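Local coordinates for penicillin-binding protein 1A (Mycobacterium tuberculosis, PDB 5CXW) that cross-links peptidoglycan through its penicillin-sensitive transpeptidase domain, the part seen here with penicillin V, and polymerises glycan strands through a separate transglycosylase domain, at residues Phe99-Gln110 and Leu162-Ala173; Ile67-Tyr77 and Ala222-Phe232. All blocks are in the same frame, centred on the assembly; numbering follows the deposited sequence. Where two conformers were deposited one is given.

Contact 1 of 2, residues Phe99-Gln110 and Leu162-Ala173; sequences FKVFALVAALEQ and LNGGPQAVADAA
The helix carrying Lys100, the likely lysine of an SxxK motif, packs here against a second helix of the transpeptidase domain, with Phe102, Ala103 and Ala106 set against Val169, Ala172 and Ala173. The axes of helices 100-109 and 165-173 approach to 7.9 Å and run almost perpendicular, at 101°. Small residues permit this closeness: Ala106 CB lies 3.6 Å from Ala168 O, and Ala172 CB reaches within 3.4 Å of Phe102 O. At one end Ala173 packs against both of two mutually touching rings: its CA sits over a face of Phe102, 4.1 Å from the ring centroid, and its CB is 3.7 Å from Phe99 CZ. Val169 spreads both methyls over Ala103, CG1 by the backbone N and CG2 by CB. Toward the other end Leu162 inserts its two branches, CD1 against Ala106 CB and CD2 tightly against Ala107 CA at 3.5 Å. With CG beside the Gln110 backbone N (chi1 -68°) and the chain extended beyond, the amide is carried out to Asn163 and grips its backbone with both ends: OE1 accepts from Asn163 N at 2.8 Å, and NE2 donates to Asn163 O at 3.0 Å with an N-H...O angle of 156°. Each acceptor is used on a lone pair in its carbonyl plane, so the pair fixes which way round the amide sits. Lys100 points away from this interface, hydrogen-bonding to Ser150 and Asn152 and weakly to Ser97, the probable acyl-enzyme serine, consistent with the SxxK and SxN motifs of penicillin-binding transpeptidases, Ser150 and Asn152 matching the latter.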
loop_
_atom_site.group_PDB
_atom_site.type_symbol
_atom_site.label_atom_id
_atom_site.label_comp_id
_atom_site.label_asym_id
_atom_site.label_seq_id
_atom_site.Cartn_x
_atom_site.Cartn_y
_atom_site.Cartn_z
ATOM N N PHE A 99 7.430 -1.242 1.407
ATOM C CA PHE A 99 7.326 -2.112 2.555
ATOM C C PHE A 99 8.159 -1.585 3.745
ATOM O O PHE A 99 7.968 -2.068 4.903
ATOM C CB PHE A 99 7.788 -3.524 2.211
ATOM C CG PHE A 99 6.909 -4.581 2.821
ATOM C CD1 PHE A 99 5.642 -4.760 2.333
ATOM C CD2 PHE A 99 7.324 -5.356 3.880
ATOM C CE1 PHE A 99 4.795 -5.666 2.880
ATOM C CE2 PHE A 99 6.464 -6.312 4.414
ATOM C CZ PHE A 99 5.210 -6.451 3.925
ATOM N N LYS A 100 9.031 -0.578 3.521
ATOM C CA LYS A 100 9.871 -0.082 4.589
ATOM C C LYS A 100 9.078 0.455 5.784
ATOM O O LYS A 100 9.596 0.491 6.916
ATOM C CB LYS A 100 10.818 1.053 4.107
ATOM C CG LYS A 100 11.913 0.561 3.193
ATOM C CD LYS A 100 12.779 1.664 2.636
ATOM C CE LYS A 100 13.769 1.043 1.695
ATOM N NZ LYS A 100 14.486 2.061 1.010
ATOM N N VAL A 101 7.883 0.972 5.518
ATOM C CA VAL A 101 7.054 1.567 6.573
ATOM C C VAL A 101 6.790 0.551 7.647
ATOM O O VAL A 101 6.635 0.909 8.810
ATOM C CB VAL A 101 5.731 2.217 6.070
ATOM C CG1 VAL A 101 6.018 3.223 5.005
ATOM C CG2 VAL A 101 4.714 1.166 5.644
ATOM N N PHE A 102 6.763 -0.746 7.299
ATOM C CA PHE A 102 6.499 -1.760 8.338
ATOM C C PHE A 102 7.706 -2.011 9.212
ATOM O O PHE A 102 7.543 -2.359 10.391
ATOM C CB PHE A 102 5.939 -3.058 7.699
ATOM C CG PHE A 102 4.734 -2.772 6.891
ATOM C CD1 PHE A 102 3.626 -2.164 7.483
ATOM C CD2 PHE A 102 4.691 -3.016 5.544
ATOM C CE1 PHE A 102 2.509 -1.820 6.734
ATOM C CE2 PHE A 102 3.559 -2.674 4.793
ATOM C CZ PHE A 102 2.471 -2.060 5.387
ATOM N N ALA A 103 8.908 -1.848 8.658
ATOM C CA ALA A 103 10.102 -1.839 9.499
ATOM C C ALA A 103 10.076 -0.667 10.459
ATOM O O ALA A 103 10.493 -0.746 11.613
ATOM C CB ALA A 103 11.376 -1.845 8.704
ATOM N N LEU A 104 9.588 0.467 10.001
ATOM C CA LEU A 104 9.489 1.629 10.891
ATOM C C LEU A 104 8.453 1.445 11.985
ATOM O O LEU A 104 8.696 1.756 13.171
ATOM C CB LEU A 104 9.205 2.863 10.060
ATOM C CG LEU A 104 9.198 4.186 10.815
ATOM C CD1 LEU A 104 10.439 4.479 11.613
ATOM C CD2 LEU A 104 8.921 5.333 9.870
ATOM N N VAL A 105 7.314 0.844 11.619
ATOM C CA VAL A 105 6.359 0.445 12.632
ATOM C C VAL A 105 7.021 -0.414 13.688
ATOM O O VAL A 105 6.885 -0.169 14.904
ATOM C CB VAL A 105 5.124 -0.314 12.065
ATOM C CG1 VAL A 105 4.261 -0.838 13.167
ATOM C CG2 VAL A 105 4.271 0.601 11.176
ATOM N N ALA A 106 7.695 -1.459 13.238
ATOM C CA ALA A 106 8.322 -2.402 14.156
ATOM C C ALA A 106 9.325 -1.715 15.101
ATOM O O ALA A 106 9.378 -2.028 16.298
ATOM C CB ALA A 106 9.064 -3.481 13.398
ATOM N N ALA A 107 10.111 -0.810 14.530
ATOM C CA ALA A 107 11.100 -0.095 15.282
ATOM C C ALA A 107 10.449 0.743 16.377
ATOM O O ALA A 107 10.850 0.742 17.567
ATOM C CB ALA A 107 11.915 0.784 14.364
ATOM N N LEU A 108 9.466 1.537 15.988
ATOM C CA LEU A 108 8.803 2.426 16.912
ATOM C C LEU A 108 8.156 1.620 18.042
ATOM O O LEU A 108 8.173 2.045 19.192
ATOM C CB LEU A 108 7.759 3.269 16.184
ATOM C CG LEU A 108 8.346 4.342 15.274
ATOM C CD1 LEU A 108 7.328 4.745 14.221
ATOM C CD2 LEU A 108 8.690 5.544 16.055
ATOM N N GLU A 109 7.629 0.442 17.719
ATOM C CA GLU A 109 7.000 -0.420 18.723
ATOM C C GLU A 109 8.034 -0.916 19.787
ATOM O O GLU A 109 7.657 -1.357 20.907
ATOM C CB GLU A 109 6.292 -1.548 18.022
ATOM C CG GLU A 109 4.987 -1.097 17.394
ATOM C CD GLU A 109 4.215 -2.192 16.718
ATOM O OE1 GLU A 109 4.793 -3.258 16.503
ATOM O OE2 GLU A 109 3.025 -1.967 16.397
ATOM N N GLN A 110 9.316 -0.915 19.437
ATOM C CA GLN A 110 10.400 -1.331 20.307
ATOM C C GLN A 110 11.097 -0.182 20.965
ATOM O O GLN A 110 12.139 -0.344 21.569
ATOM C CB GLN A 110 11.389 -2.175 19.541
ATOM C CG GLN A 110 10.811 -3.489 19.133
ATOM C CD GLN A 110 11.804 -4.430 18.460
ATOM O OE1 GLN A 110 13.051 -4.392 18.662
ATOM N NE2 GLN A 110 11.230 -5.356 17.698
ATOM N N LEU A 162 16.375 -4.519 15.107
ATOM C CA LEU A 162 15.178 -4.977 15.786
ATOM C C LEU A 162 15.329 -6.324 16.486
ATOM O O LEU A 162 15.938 -7.253 15.938
ATOM C CB LEU A 162 14.056 -5.191 14.781
ATOM C CG LEU A 162 13.586 -3.992 13.913
ATOM C CD1 LEU A 162 12.580 -4.459 12.911
ATOM C CD2 LEU A 162 13.054 -2.918 14.761
ATOM N N ASN A 163 14.738 -6.440 17.659
ATOM C CA ASN A 163 14.487 -7.737 18.256
ATOM C C ASN A 163 13.574 -8.485 17.320
ATOM O O ASN A 163 12.515 -7.967 16.943
ATOM C CB ASN A 163 13.837 -7.554 19.609
ATOM C CG ASN A 163 14.754 -6.884 20.595
ATOM O OD1 ASN A 163 15.973 -7.113 20.584
ATOM N ND2 ASN A 163 14.173 -6.156 21.529
ATOM N N GLY A 164 14.042 -9.643 16.854
ATOM C CA GLY A 164 13.293 -10.448 15.859
ATOM C C GLY A 164 13.689 -10.208 14.437
ATOM O O GLY A 164 13.296 -10.950 13.535
ATOM N N GLY A 165 14.437 -9.134 14.157
ATOM C CA GLY A 165 14.956 -8.912 12.805
ATOM C C GLY A 165 13.836 -8.955 11.758
ATOM O O GLY A 165 12.828 -8.280 11.886
ATOM N N PRO A 166 14.019 -9.714 10.675
ATOM C CA PRO A 166 13.011 -9.663 9.623
ATOM C C PRO A 166 11.642 -10.185 10.088
ATOM O O PRO A 166 10.596 -9.710 9.614
ATOM C CB PRO A 166 13.605 -10.517 8.490
ATOM C CG PRO A 166 14.672 -11.306 9.148
ATOM C CD PRO A 166 15.208 -10.482 10.294
ATOM N N GLN A 167 11.621 -11.089 11.080
ATOM C CA GLN A 167 10.350 -11.532 11.634
ATOM C C GLN A 167 9.580 -10.381 12.268
ATOM O O GLN A 167 8.336 -10.319 12.205
ATOM C CB GLN A 167 10.535 -12.626 12.684
ATOM C CG GLN A 167 9.237 -13.262 13.190
ATOM C CD GLN A 167 8.513 -14.031 12.104
ATOM O OE1 GLN A 167 9.007 -15.054 11.581
ATOM N NE2 GLN A 167 7.360 -13.521 11.699
ATOM N N ALA A 168 10.282 -9.430 12.855
ATOM C CA ALA A 168 9.568 -8.278 13.483
ATOM C C ALA A 168 8.965 -7.386 12.432
ATOM O O ALA A 168 7.910 -6.799 12.688
ATOM C CB ALA A 168 10.483 -7.447 14.335
ATOM N N VAL A 169 9.593 -7.311 11.252
ATOM C CA VAL A 169 9.007 -6.554 10.133
ATOM C C VAL A 169 7.738 -7.247 9.628
ATOM O O VAL A 169 6.671 -6.606 9.440
ATOM C CB VAL A 169 10.015 -6.377 8.952
ATOM C CG1 VAL A 169 9.391 -5.601 7.817
ATOM C CG2 VAL A 169 11.311 -5.745 9.415
ATOM N N ALA A 170 7.811 -8.571 9.511
ATOM C CA ALA A 170 6.649 -9.358 9.105
ATOM C C ALA A 170 5.515 -9.230 10.115
ATOM O O ALA A 170 4.348 -9.105 9.724
ATOM C CB ALA A 170 6.996 -10.828 8.983
ATOM N N ASP A 171 5.841 -9.314 11.392
ATOM C CA ASP A 171 4.835 -9.169 12.447
ATOM C C ASP A 171 4.111 -7.830 12.340
ATOM O O ASP A 171 2.888 -7.768 12.425
ATOM C CB ASP A 171 5.461 -9.321 13.841
ATOM C CG ASP A 171 5.931 -10.735 14.139
ATOM O OD1 ASP A 171 5.670 -11.719 13.359
ATOM O OD2 ASP A 171 6.602 -10.923 15.189
ATOM N N ALA A 172 4.881 -6.759 12.221
ATOM C CA ALA A 172 4.275 -5.436 12.065
ATOM C C ALA A 172 3.379 -5.309 10.842
ATOM O O ALA A 172 2.260 -4.713 10.896
ATOM C CB ALA A 172 5.363 -4.365 12.033
ATOM N N ALA A 173 3.842 -5.873 9.716
ATOM C CA ALA A 173 3.104 -5.778 8.481
ATOM C C ALA A 173 1.815 -6.559 8.587
ATOM O O ALA A 173 0.734 -6.085 8.256
ATOM C CB ALA A 173 3.952 -6.353 7.362
#

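Contact 2 of 2, residues Ile67-Tyr77 and Ala222-Phe232; sequences IDPHNGAVRAY and AASGIYHPPHF
His228 lies against the turn formed by Pro69, His70 and Asn71, in which Asp68 O accepts from both Asn71 N and Gly72 N. The His228 CB rests 3.4 Å from Asn71 O. With CG beside the backbone N (chi1 -54°), the ring lays one face against the turn, and Asn71 CA stands over its centre, 3.8 Å from the centroid in a CH-pi contact. CG and ND1 lie against Asn71 CA, and CD2 approaches Pro69 O at 3.4 Å. CE1 and NE2 face His70 O, which is 3.2 Å from NE2 but over the ring face and not hydrogen-bonded. NE2 hydrogen-bonds to a water that is also weakly bound to Pro69 O; a second water donates to both Pro69 O and Ile226 O, tying the two segments together. The Pro69 ring packs on Ala222 CB at the end of helix 211-222.

Further along, His231 N donates to Gly72 O, from above the carbonyl plane, and Val74 N donates to His231 O at 2.9 Å, nearly end-on. This pattern, with residue numbers rising together in both segments, is that of a single parallel bridge between Ala73 and His231. The His231 imidazole turns back, ND1 donating to Pro229 O at 3.1 Å within the ring plane, and lays one face against Ala73 CA. Phe232 receives Val74 CG2 over one face and directs its edge onto Tyr77, centroids 5.1 Å apart and planes at 81°, a T-shaped pair. Together these contacts join segment 222-232 to a beta hairpin, strands 60-67 and 74-78, at the edge of the antiparallel central sheet.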
loop_
_atom_site.group_PDB
_atom_site.type_symbol
_atom_site.label_atom_id
_atom_site.label_comp_id
_atom_site.label_asym_id
_atom_site.label_seq_id
_atom_site.Cartn_x
_atom_site.Cartn_y
_atom_site.Cartn_z
ATOM N N ILE A 67 -9.169 2.703 0.112
ATOM C CA ILE A 67 -9.922 2.252 1.275
ATOM C C ILE A 67 -10.172 3.400 2.255
ATOM O O ILE A 67 -9.291 4.253 2.492
ATOM C CB ILE A 67 -9.134 1.130 1.965
ATOM C CG1 ILE A 67 -9.274 -0.149 1.093
ATOM C CG2 ILE A 67 -9.680 0.819 3.359
ATOM C CD1 ILE A 67 -8.394 -1.278 1.488
ATOM N N ASP A 68 -11.390 3.441 2.791
ATOM C CA ASP A 68 -11.779 4.351 3.853
ATOM C C ASP A 68 -11.190 3.894 5.202
ATOM O O ASP A 68 -11.594 2.864 5.740
ATOM C CB ASP A 68 -13.297 4.400 3.916
ATOM C CG ASP A 68 -13.828 5.424 4.900
ATOM O OD1 ASP A 68 -13.060 5.964 5.722
ATOM O OD2 ASP A 68 -15.073 5.659 4.800
ATOM N N PRO A 69 -10.211 4.640 5.769
ATOM C CA PRO A 69 -9.658 4.221 7.039
ATOM C C PRO A 69 -10.632 4.179 8.214
ATOM O O PRO A 69 -10.354 3.540 9.258
ATOM C CB PRO A 69 -8.543 5.285 7.301
ATOM C CG PRO A 69 -8.188 5.795 5.923
ATOM C CD PRO A 69 -9.569 5.886 5.307
ATOM N N HIS A 70 -11.743 4.914 8.086
ATOM C CA HIS A 70 -12.740 4.902 9.161
ATOM C C HIS A 70 -13.419 3.548 9.363
ATOM O O HIS A 70 -14.000 3.280 10.436
ATOM C CB HIS A 70 -13.812 5.968 8.951
ATOM C CG HIS A 70 -13.274 7.342 8.706
ATOM N ND1 HIS A 70 -13.911 8.254 7.884
ATOM C CD2 HIS A 70 -12.230 7.994 9.230
ATOM C CE1 HIS A 70 -13.226 9.382 7.865
ATOM N NE2 HIS A 70 -12.201 9.252 8.678
ATOM N N ASN A 71 -13.482 2.761 8.310
ATOM C CA ASN A 71 -14.233 1.520 8.396
ATOM C C ASN A 71 -13.821 0.364 7.533
ATOM O O ASN A 71 -14.463 -0.664 7.591
ATOM C CB ASN A 71 -15.696 1.882 8.114
ATOM C CG ASN A 71 -15.832 2.585 6.815
ATOM O OD1 ASN A 71 -15.058 2.426 5.909
ATOM N ND2 ASN A 71 -16.850 3.445 6.732
ATOM N N GLY A 72 -12.783 0.509 6.706
ATOM C CA GLY A 72 -12.345 -0.612 5.834
ATOM C C GLY A 72 -13.063 -0.699 4.516
ATOM O O GLY A 72 -12.769 -1.596 3.706
ATOM N N ALA A 73 -13.997 0.217 4.250
ATOM C CA ALA A 73 -14.796 0.182 3.005
ATOM C C ALA A 73 -13.930 0.438 1.784
ATOM O O ALA A 73 -13.109 1.344 1.774
ATOM C CB ALA A 73 -15.916 1.203 3.100
ATOM N N VAL A 74 -14.090 -0.390 0.764
ATOM C CA VAL A 74 -13.402 -0.177 -0.482
ATOM C C VAL A 74 -14.146 0.870 -1.307
ATOM O O VAL A 74 -15.288 0.657 -1.778
ATOM C CB VAL A 74 -13.173 -1.480 -1.268
ATOM C CG1 VAL A 74 -12.484 -1.123 -2.640
ATOM C CG2 VAL A 74 -12.403 -2.513 -0.484
ATOM N N ARG A 75 -13.493 2.012 -1.509
ATOM C CA ARG A 75 -14.059 3.142 -2.215
ATOM C C ARG A 75 -13.755 3.188 -3.698
ATOM O O ARG A 75 -14.511 3.809 -4.479
ATOM C CB ARG A 75 -13.625 4.464 -1.594
ATOM C CG ARG A 75 -13.999 4.598 -0.133
ATOM C CD ARG A 75 -15.502 4.457 0.033
ATOM N NE ARG A 75 -15.910 4.818 1.397
ATOM C CZ ARG A 75 -17.034 4.360 1.999
ATOM N NH1 ARG A 75 -17.901 3.547 1.375
ATOM N NH2 ARG A 75 -17.321 4.742 3.255
ATOM N N ALA A 76 -12.597 2.661 -4.090
ATOM C CA ALA A 76 -12.221 2.610 -5.482
ATOM C C ALA A 76 -11.390 1.353 -5.679
ATOM O O ALA A 76 -10.609 0.983 -4.825
ATOM C CB ALA A 76 -11.391 3.823 -5.875
ATOM N N TYR A 77 -11.561 0.731 -6.822
ATOM C CA TYR A 77 -10.928 -0.566 -7.107
ATOM C C TYR A 77 -10.816 -0.744 -8.617
ATOM O O TYR A 77 -11.846 -0.909 -9.331
ATOM C CB TYR A 77 -11.789 -1.701 -6.518
ATOM C CG TYR A 77 -11.175 -3.082 -6.555
ATOM C CD1 TYR A 77 -10.355 -3.516 -5.529
ATOM C CD2 TYR A 77 -11.403 -3.954 -7.633
ATOM C CE1 TYR A 77 -9.800 -4.775 -5.524
ATOM C CE2 TYR A 77 -10.858 -5.212 -7.638
ATOM C CZ TYR A 77 -10.057 -5.617 -6.568
ATOM O OH TYR A 77 -9.540 -6.849 -6.593
ATOM N N ALA A 222 -3.409 5.374 8.734
ATOM C CA ALA A 222 -4.235 6.595 8.555
ATOM C C ALA A 222 -5.248 6.741 9.683
ATOM O O ALA A 222 -5.605 7.859 10.087
ATOM C CB ALA A 222 -4.938 6.560 7.212
ATOM N N ALA A 223 -5.671 5.588 10.206
ATOM C CA ALA A 223 -6.656 5.544 11.350
ATOM C C ALA A 223 -5.981 5.495 12.729
ATOM O O ALA A 223 -6.597 5.036 13.712
ATOM C CB ALA A 223 -7.586 4.383 11.152
ATOM N N SER A 224 -4.707 5.924 12.806
ATOM C CA SER A 224 -4.000 5.982 14.094
ATOM C C SER A 224 -3.894 4.600 14.715
ATOM O O SER A 224 -3.977 4.469 15.920
ATOM C CB SER A 224 -4.629 7.006 15.040
ATOM O OG SER A 224 -4.324 8.336 14.575
ATOM N N GLY A 225 -3.739 3.572 13.853
ATOM C CA GLY A 225 -3.433 2.212 14.293
ATOM C C GLY A 225 -4.617 1.295 14.402
ATOM O O GLY A 225 -4.446 0.140 14.792
ATOM N N ILE A 226 -5.801 1.778 14.027
ATOM C CA ILE A 226 -7.049 0.975 14.090
ATOM C C ILE A 226 -7.262 0.332 12.718
ATOM O O ILE A 226 -7.298 1.026 11.713
ATOM C CB ILE A 226 -8.248 1.798 14.516
ATOM C CG1 ILE A 226 -8.009 2.380 15.929
ATOM C CG2 ILE A 226 -9.515 0.950 14.455
ATOM C CD1 ILE A 226 -9.085 3.305 16.448
ATOM N N TYR A 227 -7.348 -1.012 12.728
ATOM C CA TYR A 227 -7.545 -1.842 11.595
ATOM C C TYR A 227 -9.011 -2.208 11.455
ATOM O O TYR A 227 -9.706 -2.538 12.462
ATOM C CB TYR A 227 -6.721 -3.144 11.764
ATOM C CG TYR A 227 -7.087 -4.248 10.810
ATOM C CD1 TYR A 227 -6.714 -4.196 9.491
ATOM C CD2 TYR A 227 -7.886 -5.307 11.215
ATOM C CE1 TYR A 227 -7.037 -5.234 8.616
ATOM C CE2 TYR A 227 -8.213 -6.326 10.337
ATOM C CZ TYR A 227 -7.773 -6.275 9.051
ATOM O OH TYR A 227 -8.214 -7.324 8.226
ATOM N N HIS A 228 -9.490 -2.169 10.182
ATOM C CA HIS A 228 -10.806 -2.703 9.790
ATOM C C HIS A 228 -10.631 -3.595 8.603
ATOM O O HIS A 228 -10.026 -3.190 7.631
ATOM C CB HIS A 228 -11.821 -1.587 9.445
ATOM C CG HIS A 228 -12.022 -0.539 10.499
ATOM N ND1 HIS A 228 -13.013 -0.612 11.450
ATOM C CD2 HIS A 228 -11.374 0.625 10.735
ATOM C CE1 HIS A 228 -12.966 0.466 12.222
ATOM N NE2 HIS A 228 -11.984 1.229 11.798
ATOM N N PRO A 229 -11.207 -4.811 8.623
ATOM C CA PRO A 229 -11.078 -5.690 7.439
ATOM C C PRO A 229 -11.638 -5.028 6.183
ATOM O O PRO A 229 -12.716 -4.410 6.233
ATOM C CB PRO A 229 -11.913 -6.932 7.806
ATOM C CG PRO A 229 -11.857 -6.934 9.281
ATOM C CD PRO A 229 -11.898 -5.507 9.738
ATOM N N PRO A 230 -10.895 -5.094 5.089
ATOM C CA PRO A 230 -11.433 -4.483 3.870
ATOM C C PRO A 230 -12.680 -5.201 3.403
ATOM O O PRO A 230 -12.754 -6.421 3.509
ATOM C CB PRO A 230 -10.304 -4.617 2.829
ATOM C CG PRO A 230 -9.135 -5.051 3.548
ATOM C CD PRO A 230 -9.500 -5.514 4.940
ATOM N N HIS A 231 -13.625 -4.449 2.895
ATOM C CA HIS A 231 -14.869 -5.076 2.402
ATOM C C HIS A 231 -15.497 -4.218 1.358
ATOM O O HIS A 231 -15.309 -2.985 1.321
ATOM C CB HIS A 231 -15.813 -5.298 3.582
ATOM C CG HIS A 231 -16.232 -4.051 4.234
ATOM N ND1 HIS A 231 -15.420 -3.377 5.119
ATOM C CD2 HIS A 231 -17.349 -3.292 4.092
ATOM C CE1 HIS A 231 -16.037 -2.284 5.524
ATOM N NE2 HIS A 231 -17.214 -2.218 4.935
ATOM N N PHE A 232 -16.270 -4.893 0.509
ATOM C CA PHE A 232 -16.899 -4.332 -0.665
ATOM C C PHE A 232 -18.438 -4.197 -0.515
ATOM O O PHE A 232 -19.051 -3.489 -1.284
ATOM C CB PHE A 232 -16.656 -5.251 -1.888
ATOM C CG PHE A 232 -15.244 -5.324 -2.367
ATOM C CD1 PHE A 232 -14.325 -6.170 -1.721
ATOM C CD2 PHE A 232 -14.798 -4.541 -3.444
ATOM C CE1 PHE A 232 -12.981 -6.225 -2.136
ATOM C CE2 PHE A 232 -13.468 -4.622 -3.855
ATOM C CZ PHE A 232 -12.580 -5.466 -3.209
HETATM O O HOH W 1 -8.570 1.485 9.395
HETATM O O HOH W 2 -11.088 3.807 12.628
#

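Along the chain, contact 1 is nested inside the loop closed by contact 2: residues 67-77 come first, then 99-110 and 162-173, and finally 222-232. Their centres are 22 Å apart, and the nearest atoms stay about 8 Å from each other, so they do not touch. Helix 211-222 connects them indirectly. Its residues Ala217, Tyr218 and Leu221 meet Phe102 and Val105 of contact 1, whereas Ala215 and Ser216 meet Ile67 of contact 2, whose second segment begins at the end of this helix. Within one transpeptidase domain, contact 1 lies in the helical part, with the Phe99 side chain about 8 Å from the bound penicillin V, and contact 2 lies at the sheet edge, away from the annotated sites.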